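Local coordinates for apical membrane antigen AMA1 (Toxoplasma gondii ME49, PDB 4YIV), which acts in host cell invasion as a microneme protein of the moving junction, the ring formed between the plasma membranes of parasite and host, at residues A[75-86]-A[93-104]; A[66-74]-A[183-191]. One frame throughout, in Å; residues are numbered along the deposited sequence.

Overall arrangement
In the N-terminal, PAN-related part of this ectodomain, segment 66-74 begins on strand 65-68 and runs on directly into 75-86; the chain then forms helix 87-93 and returns as 93-104. Interaction 1 closes the short loop that contains helix 87-93. More than a hundred residues after 66-74, the loop 183-191, which precedes strand 198-201, comes back to it and closes the much larger circuit of interaction 2, within which interaction 1 lies. The two also touch: the backbone N of Gln-70 donates to Asn-78 OD1 and its side-chain NE2 to Gly-99 O, tying both sets of loops to the end of the two-stranded sheet 65-68/198-201.

Interaction 1. Residues A[75-86]-A[93-104]; sequences PYRNNFLEDVPT and SGNPLPGGFNLN
A single beta bridge of parallel pattern joins Asp-83 to Asn-102 in loops preceding and following helix 87-93. Asn-102 N donates to Glu-82 O, while Val-84 N reaches Asn-102 O at 2.9 Å, nearly straight. Gly-100 N donates to Asp-83 O from above the carbonyl plane. The side chains repeat the pairing: Asn-102 ND2 meets Asp-83 OD1 at 2.8 Å, with amide and carboxylate 3° from coplanar. Arg-112 adds a salt bridge to that oxygen, and Ser-114 and His-169 hold the amide's OD1, which should fix its rotation.

In this N-terminal, PAN-related part of the AMA1 ectodomain, Phe-101 stacks edge-to-face with Phe-198 of the two-stranded sheet. A type I turn from Asn-79 to Glu-82 leads into the bridge, and within it Asn-79 OD1 accepts from Leu-81 N, an Asx turn. The turn's carbonyls crowd Gly-100, whose CA lies 3.1 Å from Glu-82 O on the side where a side chain would start; glycine permits this.

At the other end, Tyr-76, with CG beside the backbone N (chi1 -65°), sends its OH to Pro-96 O at 2.7 Å, in the carbonyl plane on a lone pair. Tyr-76 CE1 rests 3.8 Å from Pro-98 CB, and Pro-98 packs in turn on Pro-85.

Interaction 2. Residues A[66-74]-A[183-191]; sequences IELQQPDRP and YCSVKGEPP
Gln-69 O is gripped twice: Lys-187 N donates to it at 3.0 Å, coming from above the carbonyl plane, and a water donates to it at 2.8 Å. The same water donates to Ser-185 OG and accepts from Gly-188 N, so this carbonyl, just beyond Leu-68, is linked, directly or through the water, to Ser-185, Lys-187 and Gly-188. Only the bond from Lys-187 N is direct; the water carries the rest.

The side chain of Lys-187 makes a second attachment. Although its CB points away from 66-74, bends at chi2 and chi4 (-133° and -73°) turn the chain back alongside the loop. NZ forms a salt bridge with Asp-72 OD1 at 3.1 Å, approaching on the syn side but 33° out of the carboxylate plane. The aliphatic part runs close to the other oxygen, with CE 3.0 Å from Asp-72 OD2, and NZ adds a weak bond to Gln-70 O. Since both charged residues are exposed, solvent probably tempers this attraction.

Between the two attachments Pro-71 touches the turn with a ring corner, its CG lying 3.8 Å from Gly-188 N. The base of the loop is covalently pinned through the disulfide of Cys-184 with Cys-197, next to strand 198-201. Val-186 N and Glu-189 O pair at 2.9 Å, and Glu-189 N bonds back to Val-186 O, with Lys-187 and Gly-188 at the corners in left-handed backbone conformations: a type I' turn with reciprocal backbone bonds between its end residues, the pattern found at the tip of two-residue beta hairpins.

Interaction 1. Residues A[75-86]-A[93-104]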
loop_
_atom_site.group_PDB
_atom_site.type_symbol
_atom_site.label_atom_id
_atom_site.label_comp_id
_atom_site.label_asym_id
_atom_site.label_seq_id
_atom_site.Cartn_x
_atom_site.Cartn_y
_atom_site.Cartn_z
ATOM N N PRO A 75 22.974 14.091 -16.124
ATOM C CA PRO A 75 22.526 12.740 -16.464
ATOM C C PRO A 75 21.338 12.255 -15.617
ATOM O O PRO A 75 21.093 11.059 -15.575
ATOM C CB PRO A 75 23.765 11.896 -16.173
ATOM C CG PRO A 75 24.395 12.577 -15.011
ATOM C CD PRO A 75 24.125 14.058 -15.203
ATOM N N TYR A 76 20.612 13.165 -14.995
ATOM C CA TYR A 76 19.639 12.791 -13.976
ATOM C C TYR A 76 18.264 12.533 -14.587
ATOM O O TYR A 76 17.773 13.334 -15.382
ATOM C CB TYR A 76 19.547 13.882 -12.892
ATOM C CG TYR A 76 20.810 14.037 -12.108
ATOM C CD1 TYR A 76 21.120 13.177 -11.062
ATOM C CD2 TYR A 76 21.719 15.034 -12.415
ATOM C CE1 TYR A 76 22.325 13.297 -10.330
ATOM C CE2 TYR A 76 22.919 15.157 -11.718
ATOM C CZ TYR A 76 23.223 14.315 -10.680
ATOM O OH TYR A 76 24.418 14.497 -10.003
ATOM N N ARG A 77 17.640 11.420 -14.190
ATOM C CA ARG A 77 16.344 11.020 -14.730
ATOM C C ARG A 77 15.171 11.169 -13.757
ATOM O O ARG A 77 14.030 11.100 -14.182
ATOM C CB ARG A 77 16.426 9.572 -15.213
ATOM C CG ARG A 77 17.389 9.392 -16.396
ATOM C CD ARG A 77 16.679 9.626 -17.712
ATOM N NE ARG A 77 17.490 9.165 -18.835
ATOM C CZ ARG A 77 17.785 7.890 -19.082
ATOM N NH1 ARG A 77 17.336 6.922 -18.285
ATOM N NH2 ARG A 77 18.535 7.577 -20.133
ATOM N N ASN A 78 15.451 11.425 -12.480
ATOM C CA ASN A 78 14.427 11.491 -11.435
ATOM C C ASN A 78 13.420 10.343 -11.513
ATOM O O ASN A 78 12.204 10.539 -11.467
ATOM C CB ASN A 78 13.723 12.843 -11.490
ATOM C CG ASN A 78 14.523 13.914 -10.764
ATOM O OD1 ASN A 78 14.731 13.827 -9.556
ATOM N ND2 ASN A 78 15.038 14.884 -11.507
ATOM N N ASN A 79 13.967 9.144 -11.658
ATOM C CA ASN A 79 13.173 7.924 -11.713
ATOM C C ASN A 79 13.766 6.800 -10.868
ATOM O O ASN A 79 14.850 6.278 -11.139
ATOM C CB ASN A 79 13.054 7.509 -13.182
ATOM C CG ASN A 79 12.262 6.226 -13.397
ATOM O OD1 ASN A 79 11.672 5.647 -12.481
ATOM N ND2 ASN A 79 12.243 5.782 -14.645
ATOM N N PHE A 80 13.024 6.392 -9.844
ATOM C CA PHE A 80 13.585 5.485 -8.849
ATOM C C PHE A 80 13.717 4.089 -9.382
ATOM O O PHE A 80 14.391 3.265 -8.782
ATOM C CB PHE A 80 12.736 5.512 -7.573
ATOM C CG PHE A 80 11.456 4.688 -7.618
ATOM C CD1 PHE A 80 10.419 4.963 -8.507
ATOM C CD2 PHE A 80 11.261 3.702 -6.664
ATOM C CE1 PHE A 80 9.251 4.217 -8.479
ATOM C CE2 PHE A 80 10.107 2.964 -6.622
ATOM C CZ PHE A 80 9.089 3.222 -7.529
ATOM N N LEU A 81 13.088 3.820 -10.523
ATOM C CA LEU A 81 13.220 2.511 -11.145
ATOM C C LEU A 81 14.493 2.383 -12.020
ATOM O O LEU A 81 14.837 1.290 -12.468
ATOM C CB LEU A 81 11.960 2.198 -11.943
ATOM C CG LEU A 81 10.681 2.034 -11.099
ATOM C CD1 LEU A 81 9.497 1.626 -11.996
ATOM C CD2 LEU A 81 10.869 1.034 -9.911
ATOM N N GLU A 82 15.208 3.480 -12.237
ATOM C CA GLU A 82 16.519 3.393 -12.879
ATOM C C GLU A 82 17.489 2.615 -11.983
ATOM O O GLU A 82 17.359 2.631 -10.750
ATOM C CB GLU A 82 17.083 4.804 -13.170
ATOM C CG GLU A 82 16.250 5.630 -14.126
ATOM C CD GLU A 82 16.642 5.467 -15.583
ATOM O OE1 GLU A 82 15.734 5.508 -16.441
ATOM O OE2 GLU A 82 17.850 5.322 -15.879
ATOM N N ASP A 83 18.460 1.936 -12.600
ATOM C CA ASP A 83 19.556 1.293 -11.888
ATOM C C ASP A 83 20.261 2.192 -10.867
ATOM O O ASP A 83 20.467 3.393 -11.131
ATOM C CB ASP A 83 20.624 0.822 -12.893
ATOM C CG ASP A 83 20.310 -0.530 -13.526
ATOM O OD1 ASP A 83 19.300 -1.166 -13.173
ATOM O OD2 ASP A 83 21.103 -0.971 -14.380
ATOM N N VAL A 84 20.660 1.622 -9.727
ATOM C CA VAL A 84 21.664 2.273 -8.885
ATOM C C VAL A 84 22.905 2.553 -9.745
ATOM O O VAL A 84 23.256 1.771 -10.630
ATOM C CB VAL A 84 22.064 1.436 -7.646
ATOM C CG1 VAL A 84 20.817 1.259 -6.743
ATOM C CG2 VAL A 84 22.630 0.089 -8.040
ATOM N N PRO A 85 23.566 3.677 -9.484
ATOM C CA PRO A 85 24.682 4.099 -10.337
ATOM C C PRO A 85 25.921 3.300 -10.085
ATOM O O PRO A 85 26.156 2.826 -8.968
ATOM C CB PRO A 85 24.899 5.565 -9.928
ATOM C CG PRO A 85 24.509 5.609 -8.499
ATOM C CD PRO A 85 23.290 4.662 -8.422
ATOM N N THR A 86 26.731 3.158 -11.121
ATOM C CA THR A 86 28.055 2.555 -10.967
ATOM C C THR A 86 28.999 3.627 -10.452
ATOM O O THR A 86 28.673 4.804 -10.535
ATOM C CB THR A 86 28.589 2.042 -12.299
ATOM O OG1 THR A 86 28.802 3.173 -13.161
ATOM C CG2 THR A 86 27.588 1.065 -12.947
ATOM N N SER A 93 28.863 12.205 -13.001
ATOM C CA SER A 93 27.809 13.155 -12.677
ATOM C C SER A 93 28.239 14.159 -11.611
ATOM O O SER A 93 27.726 15.275 -11.564
ATOM C CB SER A 93 26.552 12.407 -12.199
ATOM O OG SER A 93 26.792 11.757 -10.957
ATOM N N GLY A 94 29.141 13.750 -10.729
ATOM C CA GLY A 94 29.362 14.482 -9.483
ATOM C C GLY A 94 28.145 14.326 -8.567
ATOM O O GLY A 94 27.280 13.488 -8.846
ATOM N N ASN A 95 28.070 15.099 -7.479
ATOM C CA ASN A 95 26.963 14.975 -6.520
ATOM C C ASN A 95 25.677 15.620 -7.046
ATOM O O ASN A 95 25.739 16.622 -7.731
ATOM C CB ASN A 95 27.324 15.625 -5.182
ATOM C CG ASN A 95 28.270 14.802 -4.374
ATOM O OD1 ASN A 95 28.265 13.579 -4.435
ATOM N ND2 ASN A 95 29.104 15.474 -3.603
ATOM N N PRO A 96 24.494 15.069 -6.701
ATOM C CA PRO A 96 24.244 13.849 -5.932
ATOM C C PRO A 96 24.369 12.597 -6.809
ATOM O O PRO A 96 24.561 12.687 -8.031
ATOM C CB PRO A 96 22.803 14.048 -5.450
ATOM C CG PRO A 96 22.138 14.721 -6.590
ATOM C CD PRO A 96 23.221 15.679 -7.141
ATOM N N LEU A 97 24.284 11.441 -6.171
ATOM C CA LEU A 97 24.231 10.176 -6.885
ATOM C C LEU A 97 23.207 10.270 -7.995
ATOM O O LEU A 97 22.098 10.772 -7.785
ATOM C CB LEU A 97 23.871 9.037 -5.929
ATOM C CG LEU A 97 24.933 8.712 -4.884
ATOM C CD1 LEU A 97 24.285 8.000 -3.715
ATOM C CD2 LEU A 97 26.044 7.863 -5.492
ATOM N N PRO A 98 23.579 9.836 -9.206
ATOM C CA PRO A 98 22.577 9.771 -10.256
ATOM C C PRO A 98 21.816 8.418 -10.179
ATOM O O PRO A 98 21.951 7.677 -9.197
ATOM C CB PRO A 98 23.418 9.886 -11.539
ATOM C CG PRO A 98 24.714 9.181 -11.167
ATOM C CD PRO A 98 24.912 9.397 -9.673
ATOM N N GLY A 99 21.031 8.119 -11.198
ATOM C CA GLY A 99 20.378 6.813 -11.296
ATOM C C GLY A 99 19.178 6.695 -10.359
ATOM O O GLY A 99 18.564 7.703 -9.966
ATOM N N GLY A 100 18.828 5.457 -10.001
ATOM C CA GLY A 100 17.687 5.224 -9.132
ATOM C C GLY A 100 17.972 4.157 -8.104
ATOM O O GLY A 100 19.092 4.062 -7.560
ATOM N N PHE A 101 16.953 3.348 -7.825
ATOM C CA PHE A 101 16.973 2.437 -6.690
ATOM C C PHE A 101 17.114 0.983 -7.122
ATOM O O PHE A 101 17.344 0.122 -6.277
ATOM C CB PHE A 101 15.698 2.553 -5.872
ATOM C CG PHE A 101 15.590 3.788 -5.003
ATOM C CD1 PHE A 101 16.487 4.841 -5.079
ATOM C CD2 PHE A 101 14.558 3.874 -4.102
ATOM C CE1 PHE A 101 16.337 5.943 -4.248
ATOM C CE2 PHE A 101 14.392 4.956 -3.298
ATOM C CZ PHE A 101 15.305 6.003 -3.361
ATOM N N ASN A 102 16.921 0.728 -8.411
ATOM C CA ASN A 102 16.936 -0.620 -8.959
ATOM C C ASN A 102 18.248 -1.369 -8.818
ATOM O O ASN A 102 19.315 -0.825 -9.063
ATOM C CB ASN A 102 16.520 -0.578 -10.431
ATOM C CG ASN A 102 16.264 -1.953 -11.006
ATOM O OD1 ASN A 102 15.301 -2.617 -10.643
ATOM N ND2 ASN A 102 17.122 -2.379 -11.917
ATOM N N LEU A 103 18.149 -2.636 -8.439
ATOM C CA LEU A 103 19.325 -3.458 -8.267
ATOM C C LEU A 103 19.944 -3.653 -9.643
ATOM O O LEU A 103 19.276 -4.081 -10.573
ATOM C CB LEU A 103 18.917 -4.790 -7.645
ATOM C CG LEU A 103 19.981 -5.857 -7.430
ATOM C CD1 LEU A 103 19.661 -6.630 -6.166
ATOM C CD2 LEU A 103 19.996 -6.789 -8.625
ATOM N N ASN A 104 21.227 -3.331 -9.757
ATOM C CA ASN A 104 21.938 -3.426 -11.028
ATOM C C ASN A 104 22.855 -4.629 -11.197
ATOM O O ASN A 104 23.555 -4.734 -12.194
ATOM C CB ASN A 104 22.714 -2.140 -11.298
ATOM C CG ASN A 104 23.917 -1.989 -10.396
ATOM O OD1 ASN A 104 24.192 -2.843 -9.562
ATOM N ND2 ASN A 104 24.647 -0.901 -10.568
HETATM O O HOH W 1 19.947 9.116 -13.688
HETATM O O HOH W 2 16.894 8.518 -11.809
HETATM O O HOH W 3 26.897 -0.111 -8.476
#

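Interaction 2. Residues A[66-74]-A[183-191]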
loop_
_atom_site.group_PDB
_atom_site.type_symbol
_atom_site.label_atom_id
_atom_site.label_comp_id
_atom_site.label_asym_id
_atom_site.label_seq_id
_atom_site.Cartn_x
_atom_site.Cartn_y
_atom_site.Cartn_z
ATOM N N ILE A 66 8.463 6.192 -5.278
ATOM C CA ILE A 66 9.371 7.092 -4.572
ATOM C C ILE A 66 9.747 8.229 -5.534
ATOM O O ILE A 66 10.326 7.989 -6.572
ATOM C CB ILE A 66 10.626 6.366 -4.095
ATOM C CG1 ILE A 66 10.254 5.076 -3.302
ATOM C CG2 ILE A 66 11.454 7.307 -3.202
ATOM C CD1 ILE A 66 9.355 5.380 -2.064
ATOM N N GLU A 67 9.397 9.452 -5.169
ATOM C CA GLU A 67 9.683 10.611 -5.982
ATOM C C GLU A 67 11.051 11.171 -5.620
ATOM O O GLU A 67 11.294 11.441 -4.441
ATOM C CB GLU A 67 8.592 11.661 -5.737
ATOM C CG GLU A 67 8.787 13.019 -6.425
ATOM C CD GLU A 67 7.693 14.011 -5.996
ATOM O OE1 GLU A 67 6.723 14.229 -6.751
ATOM O OE2 GLU A 67 7.794 14.549 -4.886
ATOM N N LEU A 68 11.915 11.404 -6.614
ATOM C CA LEU A 68 13.285 11.842 -6.337
ATOM C C LEU A 68 13.434 13.348 -6.531
ATOM O O LEU A 68 12.612 13.975 -7.187
ATOM C CB LEU A 68 14.281 11.113 -7.239
ATOM C CG LEU A 68 14.145 9.599 -7.366
ATOM C CD1 LEU A 68 15.373 9.058 -8.063
ATOM C CD2 LEU A 68 13.962 8.939 -6.024
ATOM N N GLN A 69 14.491 13.924 -5.970
ATOM C CA GLN A 69 14.741 15.372 -6.124
ATOM C C GLN A 69 16.162 15.632 -6.662
ATOM O O GLN A 69 16.942 16.396 -6.079
ATOM C CB GLN A 69 14.522 16.089 -4.786
ATOM C CG GLN A 69 13.048 16.105 -4.258
ATOM C CD GLN A 69 12.089 16.905 -5.131
ATOM O OE1 GLN A 69 12.474 17.866 -5.810
ATOM N NE2 GLN A 69 10.824 16.506 -5.116
ATOM N N GLN A 70 16.518 14.920 -7.726
ATOM C CA GLN A 70 17.788 15.117 -8.401
ATOM C C GLN A 70 17.702 16.411 -9.213
ATOM O O GLN A 70 16.604 16.873 -9.505
ATOM C CB GLN A 70 18.101 13.946 -9.341
ATOM C CG GLN A 70 18.430 12.608 -8.593
ATOM C CD GLN A 70 18.401 11.417 -9.517
ATOM O OE1 GLN A 70 17.661 11.407 -10.497
ATOM N NE2 GLN A 70 19.224 10.415 -9.228
ATOM N N PRO A 71 18.856 16.967 -9.602
ATOM C CA PRO A 71 18.885 18.102 -10.533
ATOM C C PRO A 71 18.098 17.788 -11.789
ATOM O O PRO A 71 18.169 16.649 -12.271
ATOM C CB PRO A 71 20.375 18.261 -10.863
ATOM C CG PRO A 71 21.084 17.700 -9.683
ATOM C CD PRO A 71 20.212 16.550 -9.202
ATOM N N ASP A 72 17.397 18.780 -12.336
ATOM C CA ASP A 72 16.600 18.572 -13.549
ATOM C C ASP A 72 17.418 18.789 -14.800
ATOM O O ASP A 72 17.238 19.783 -15.511
ATOM C CB ASP A 72 15.392 19.502 -13.583
ATOM C CG ASP A 72 14.377 19.182 -12.509
ATOM O OD1 ASP A 72 14.188 17.981 -12.198
ATOM O OD2 ASP A 72 13.767 20.137 -11.975
ATOM N N ARG A 73 18.310 17.850 -15.069
ATOM C CA ARG A 73 19.214 17.956 -16.192
ATOM C C ARG A 73 19.995 16.650 -16.324
ATOM O O ARG A 73 20.116 15.905 -15.348
ATOM C CB ARG A 73 20.168 19.121 -15.979
ATOM C CG ARG A 73 20.939 18.971 -14.695
ATOM C CD ARG A 73 22.070 19.933 -14.612
ATOM N NE ARG A 73 22.835 19.799 -13.373
ATOM C CZ ARG A 73 23.793 18.897 -13.164
ATOM N NH1 ARG A 73 24.103 17.988 -14.102
ATOM N NH2 ARG A 73 24.424 18.882 -11.996
ATOM N N PRO A 74 20.547 16.374 -17.521
ATOM C CA PRO A 74 21.411 15.191 -17.664
ATOM C C PRO A 74 22.539 15.244 -16.653
ATOM O O PRO A 74 23.004 16.345 -16.355
ATOM C CB PRO A 74 21.935 15.306 -19.089
ATOM C CG PRO A 74 20.876 16.104 -19.819
ATOM C CD PRO A 74 20.322 17.063 -18.809
ATOM N N TYR A 183 21.086 16.353 5.417
ATOM C CA TYR A 183 21.101 14.923 5.037
ATOM C C TYR A 183 21.060 14.690 3.547
ATOM O O TYR A 183 21.548 13.674 3.070
ATOM C CB TYR A 183 19.922 14.187 5.668
ATOM C CG TYR A 183 19.913 14.310 7.153
ATOM C CD1 TYR A 183 20.930 13.746 7.920
ATOM C CD2 TYR A 183 18.913 15.010 7.797
ATOM C CE1 TYR A 183 20.942 13.872 9.299
ATOM C CE2 TYR A 183 18.914 15.149 9.180
ATOM C CZ TYR A 183 19.927 14.574 9.929
ATOM O OH TYR A 183 19.932 14.718 11.307
ATOM N N CYS A 184 20.443 15.604 2.798
ATOM C CA CYS A 184 20.269 15.369 1.397
ATOM C C CYS A 184 19.964 16.646 0.654
ATOM O O CYS A 184 19.588 17.649 1.261
ATOM C CB CYS A 184 19.143 14.339 1.171
ATOM S SG CYS A 184 17.523 14.852 1.783
ATOM N N SER A 185 20.123 16.591 -0.666
ATOM C CA SER A 185 19.964 17.762 -1.522
ATOM C C SER A 185 18.707 17.762 -2.360
ATOM O O SER A 185 18.207 16.715 -2.800
ATOM C CB SER A 185 21.162 17.906 -2.469
ATOM O OG SER A 185 21.338 16.765 -3.290
ATOM N N VAL A 186 18.197 18.967 -2.585
ATOM C CA VAL A 186 17.083 19.177 -3.509
ATOM C C VAL A 186 17.527 19.936 -4.720
ATOM O O VAL A 186 18.013 21.062 -4.582
ATOM C CB VAL A 186 15.941 19.955 -2.834
ATOM C CG1 VAL A 186 14.843 20.293 -3.858
ATOM C CG2 VAL A 186 15.395 19.149 -1.707
ATOM N N LYS A 187 17.333 19.317 -5.888
ATOM C CA LYS A 187 17.852 19.779 -7.193
ATOM C C LYS A 187 19.301 20.263 -7.120
ATOM O O LYS A 187 19.658 21.309 -7.661
ATOM C CB LYS A 187 16.945 20.869 -7.767
ATOM C CG LYS A 187 15.499 20.475 -7.699
ATOM C CD LYS A 187 14.748 20.710 -8.993
ATOM C CE LYS A 187 13.398 19.951 -8.986
ATOM N NZ LYS A 187 13.565 18.435 -9.144
ATOM N N GLY A 188 20.127 19.495 -6.422
ATOM C CA GLY A 188 21.559 19.729 -6.386
ATOM C C GLY A 188 22.075 20.627 -5.271
ATOM O O GLY A 188 23.277 20.808 -5.162
ATOM N N GLU A 189 21.175 21.184 -4.460
ATOM C CA GLU A 189 21.552 22.044 -3.338
ATOM C C GLU A 189 21.182 21.435 -1.975
ATOM O O GLU A 189 20.008 21.113 -1.755
ATOM C CB GLU A 189 20.856 23.391 -3.483
ATOM C CG GLU A 189 21.010 24.029 -4.860
ATOM C CD GLU A 189 21.732 25.361 -4.788
ATOM O OE1 GLU A 189 22.728 25.463 -4.033
ATOM O OE2 GLU A 189 21.290 26.310 -5.472
ATOM N N PRO A 190 22.147 21.294 -1.046
ATOM C CA PRO A 190 23.597 21.571 -1.075
ATOM C C PRO A 190 24.400 20.619 -1.994
ATOM O O PRO A 190 24.062 19.432 -2.074
ATOM C CB PRO A 190 24.018 21.372 0.384
ATOM C CG PRO A 190 22.748 21.469 1.193
ATOM C CD PRO A 190 21.698 20.898 0.309
ATOM N N PRO A 191 25.435 21.139 -2.688
ATOM C CA PRO A 191 26.193 20.353 -3.669
ATOM C C PRO A 191 27.179 19.407 -3.017
ATOM O O PRO A 191 27.693 18.504 -3.662
ATOM C CB PRO A 191 26.936 21.420 -4.487
ATOM C CG PRO A 191 27.101 22.577 -3.486
ATOM C CD PRO A 191 25.828 22.567 -2.705
HETATM O O HOH W 4 19.662 16.892 -5.592
#